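Local coordinates for protein (auracyanin) (Chloroflexus aurantiacus, PDB 1QHQ), which carries electrons through a single type I blue copper site, probably as a soluble acceptor for the membrane-bound alternative complex III, at residues T117-C122 with K133-V138. Numbering follows the deposited sequence. Where two conformers were deposited one is given.
Sequences TYLYIC and KGTLTV. With CU (copper (II) ion), chain B.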
ATOM      1  N   THR A 117      -8.007  -2.397 -12.791  1.00  9.86           N
ATOM      2  CA  THR A 117      -8.419  -1.887 -11.457  1.00 10.80           C
ATOM      3  C   THR A 117      -7.833  -2.822 -10.404  1.00  8.94           C
ATOM      4  O   THR A 117      -7.740  -4.023 -10.526  1.00 11.04           O
ATOM      5  CB  THR A 117      -9.942  -1.892 -11.384  1.00 10.58           C
ATOM      6  OG1 THR A 117     -10.452  -0.974 -12.361  0.50  8.93           O
ATOM      7  CG2 THR A 117     -10.460  -1.464 -10.016  0.50  7.30           C
ATOM      8  N   TYR A 118      -7.295  -2.172  -9.357  1.00  9.63           N
ATOM      9  CA  TYR A 118      -6.482  -2.871  -8.378  1.00 11.15           C
ATOM     10  C   TYR A 118      -6.797  -2.293  -6.979  1.00 11.61           C
ATOM     11  O   TYR A 118      -6.970  -1.076  -6.872  1.00 13.23           O
ATOM     12  CB  TYR A 118      -4.988  -2.565  -8.637  1.00 10.88           C
ATOM     13  CG  TYR A 118      -4.520  -3.004 -10.015  1.00 10.39           C
ATOM     14  CD1 TYR A 118      -4.635  -2.141 -11.101  1.00 12.26           C
ATOM     15  CD2 TYR A 118      -3.887  -4.220 -10.165  1.00 10.09           C
ATOM     16  CE1 TYR A 118      -4.195  -2.573 -12.354  1.00 10.87           C
ATOM     17  CE2 TYR A 118      -3.384  -4.621 -11.402  1.00 13.16           C
ATOM     18  CZ  TYR A 118      -3.590  -3.782 -12.474  1.00 11.11           C
ATOM     19  OH  TYR A 118      -3.093  -4.184 -13.726  1.00 11.49           O
ATOM     20  N   LEU A 119      -6.856  -3.152  -5.990  1.00 11.34           N
ATOM     21  CA  LEU A 119      -7.047  -2.595  -4.630  1.00 12.72           C
ATOM     22  C   LEU A 119      -5.692  -2.232  -4.030  1.00  9.90           C
ATOM     23  O   LEU A 119      -4.701  -2.927  -4.235  1.00  9.46           O
ATOM     24  CB  LEU A 119      -7.669  -3.656  -3.717  1.00 12.97           C
ATOM     25  CG  LEU A 119      -9.157  -3.911  -3.882  1.00 16.41           C
ATOM     26  CD1 LEU A 119      -9.579  -5.002  -2.874  1.00 18.12           C
ATOM     27  CD2 LEU A 119      -9.980  -2.669  -3.673  1.00 18.05           C
ATOM     28  N   TYR A 120      -5.727  -1.185  -3.205  1.00  8.18           N
ATOM     29  CA  TYR A 120      -4.636  -0.929  -2.270  1.00  8.99           C
ATOM     30  C   TYR A 120      -5.271  -1.070  -0.840  1.00  9.27           C
ATOM     31  O   TYR A 120      -6.449  -0.749  -0.699  1.00 10.11           O
ATOM     32  CB  TYR A 120      -3.952   0.375  -2.415  1.00  8.10           C
ATOM     33  CG  TYR A 120      -4.790   1.616  -2.457  1.00  7.85           C
ATOM     34  CD1 TYR A 120      -5.277   2.091  -3.713  1.00  8.15           C
ATOM     35  CD2 TYR A 120      -5.096   2.364  -1.319  1.00  7.94           C
ATOM     36  CE1 TYR A 120      -5.987   3.255  -3.756  1.00  8.50           C
ATOM     37  CE2 TYR A 120      -5.830   3.519  -1.390  1.00  8.92           C
ATOM     38  CZ  TYR A 120      -6.283   3.974  -2.622  1.00  9.40           C
ATOM     39  OH  TYR A 120      -7.034   5.115  -2.700  1.00 10.58           O
ATOM     40  N   ILE A 121      -4.507  -1.631   0.053  1.00 10.85           N
ATOM     41  CA  ILE A 121      -5.019  -1.873   1.416  1.00 10.47           C
ATOM     42  C   ILE A 121      -3.928  -1.512   2.403  1.00 11.41           C
ATOM     43  O   ILE A 121      -2.758  -1.297   2.077  1.00  9.21           O
ATOM     44  CB  ILE A 121      -5.348  -3.388   1.647  1.00 12.90           C
ATOM     45  CG1 ILE A 121      -4.130  -4.247   1.535  1.00 12.59           C
ATOM     46  CG2 ILE A 121      -6.443  -3.817   0.653  1.00 11.67           C
ATOM     47  CD1 ILE A 121      -4.369  -5.759   1.715  1.00  9.76           C
ATOM     48  N   CYS A 122      -4.307  -1.527   3.682  1.00  9.50           N
ATOM     49  CA  CYS A 122      -3.336  -1.479   4.766  1.00 13.46           C
ATOM     50  C   CYS A 122      -3.302  -2.905   5.366  1.00 12.84           C
ATOM     51  O   CYS A 122      -4.387  -3.489   5.494  1.00 11.85           O
ATOM     52  CB  CYS A 122      -3.734  -0.469   5.802  1.00 13.05           C
ATOM     53  SG  CYS A 122      -2.711  -0.543   7.310  1.00 11.85           S
ATOM     54  N   LYS A 133      -8.967   0.453   2.779  1.00 13.54           N
ATOM     55  CA  LYS A 133      -8.644  -0.002   1.398  1.00 12.49           C
ATOM     56  C   LYS A 133      -9.040   1.155   0.477  1.00 12.80           C
ATOM     57  O   LYS A 133      -9.788   2.016   0.868  1.00 12.97           O
ATOM     58  CB  LYS A 133      -9.393  -1.247   1.064  1.00 14.58           C
ATOM     59  CG  LYS A 133     -10.914  -1.164   1.037  1.00 17.67           C
ATOM     60  CD  LYS A 133     -11.433  -2.567   0.684  1.00 22.81           C
ATOM     61  CE  LYS A 133     -12.886  -2.743   1.101  1.00 25.49           C
ATOM     62  NZ  LYS A 133     -13.208  -4.227   1.088  1.00 29.36           N
ATOM     63  N   GLY A 134      -8.671   0.996  -0.799  1.00 11.19           N
ATOM     64  CA  GLY A 134      -9.083   2.015  -1.799  1.00 10.70           C
ATOM     65  C   GLY A 134      -8.811   1.348  -3.180  1.00  9.82           C
ATOM     66  O   GLY A 134      -8.258   0.250  -3.221  1.00 10.32           O
ATOM     67  N   THR A 135      -9.267   2.021  -4.208  1.00 11.52           N
ATOM     68  CA  THR A 135      -9.157   1.438  -5.546  1.00 11.10           C
ATOM     69  C   THR A 135      -8.210   2.292  -6.409  1.00  9.07           C
ATOM     70  O   THR A 135      -8.427   3.477  -6.565  1.00  9.20           O
ATOM     71  CB  THR A 135     -10.544   1.398  -6.211  1.00 10.56           C
ATOM     72  OG1 THR A 135     -11.379   0.477  -5.465  1.00 14.74           O
ATOM     73  CG2 THR A 135     -10.438   0.891  -7.646  1.00 11.89           C
ATOM     74  N   LEU A 136      -7.223   1.594  -6.955  1.00  9.89           N
ATOM     75  CA  LEU A 136      -6.344   2.261  -7.953  1.00  9.51           C
ATOM     76  C   LEU A 136      -6.881   1.855  -9.348  1.00  9.94           C
ATOM     77  O   LEU A 136      -6.913   0.670  -9.660  1.00  9.92           O
ATOM     78  CB  LEU A 136      -4.903   1.752  -7.814  1.00  9.77           C
ATOM     79  CG  LEU A 136      -3.992   2.180  -9.013  1.00  9.22           C
ATOM     80  CD1 LEU A 136      -3.823   3.683  -9.051  1.00 10.52           C
ATOM     81  CD2 LEU A 136      -2.646   1.491  -8.865  1.00  9.52           C
ATOM     82  N   THR A 137      -7.211   2.843 -10.141  1.00 10.07           N
ATOM     83  CA  THR A 137      -7.536   2.567 -11.565  1.00 10.36           C
ATOM     84  C   THR A 137      -6.301   2.986 -12.420  1.00  7.86           C
ATOM     85  O   THR A 137      -5.796   4.052 -12.273  1.00  9.74           O
ATOM     86  CB  THR A 137      -8.754   3.350 -12.016  1.00 13.54           C
ATOM     87  OG1 THR A 137      -9.878   2.898 -11.219  1.00 12.20           O
ATOM     88  CG2 THR A 137      -9.085   2.997 -13.477  1.00 13.24           C
ATOM     89  N   VAL A 138      -5.811   1.963 -13.121  1.00 10.58           N
ATOM     90  CA  VAL A 138      -4.612   2.216 -13.954  1.00 10.16           C
ATOM     91  C   VAL A 138      -5.100   2.381 -15.401  1.00 10.10           C
ATOM     92  O   VAL A 138      -5.834   1.535 -15.900  1.00 10.38           O
ATOM     93  CB  VAL A 138      -3.648   1.063 -13.826  1.00 10.60           C
ATOM     94  CG1 VAL A 138      -2.436   1.291 -14.746  1.00 13.40           C
ATOM     95  CG2 VAL A 138      -3.143   0.952 -12.366  1.00 11.12           C
TER
HETATM   96 CU    CU B 141      -3.743   0.766   8.738  1.00 13.92          CU
HETATM   97  O   HOH W   1     -12.062   1.812 -11.912  1.00 20.69           O
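Tyr-120 lays its ring across the backbone of Gly-134, the partner it faces in the antiparallel ladder between 117-122 and 133-138. The CA of Gly-134 stands 3.7 Å from the centroid of the Tyr-120 ring, 20° off the ring normal, a CH-pi contact made possible because no side chain intervenes. A chi1 of 51° sets CG of Tyr-120 between its own backbone N and carbonyl carbon and swings the ring over the neighbouring strand, where CD1 also reaches CB of Leu-136. With Gly-134 against one ring face and Leu-35 and an edge-to-face Phe-30 also around the ring, this buried side is tightly packed; a hydrogen bond to Gln-32 O satisfies the phenol OH. Farther along it, Val-138 CG2 touches Tyr-118 CD1 at 3.7 Å, and Leu-136 O lies at the edge of the Tyr-118 ring.

Two reciprocal pairs of backbone hydrogen bonds join the strands: Tyr-118 with Leu-136, where Leu-136 N to Tyr-118 O measures 2.7 Å, and Tyr-120 with Gly-134, where Tyr-120 N to Gly-134 O is 2.9 Å.

On the other face, solvent reaches the threonine end, Thr-117, Thr-135 and Thr-137, whereas helix 66-77 covers Leu-119 and Ile-121 toward the copper. In the Thr-117 conformer described, a water lies between OG1 of Thr-117 and of Thr-137, a tentative bridge. Lys-133 rests its CB against Ile-121 CG2, then extends away to a salt bridge with Asp-66.

This cupredoxin hairpin leads directly into the copper site: Cys-122 SG binds copper at 2.2 Å, and Met-132, another ligand, immediately precedes Lys-133. Four backbone hydrogen bonds and a ring lying over glycine would probably hold the strand ends carrying Cys-122 and Met-132 in place, consistent with little rearrangement during electron transfer.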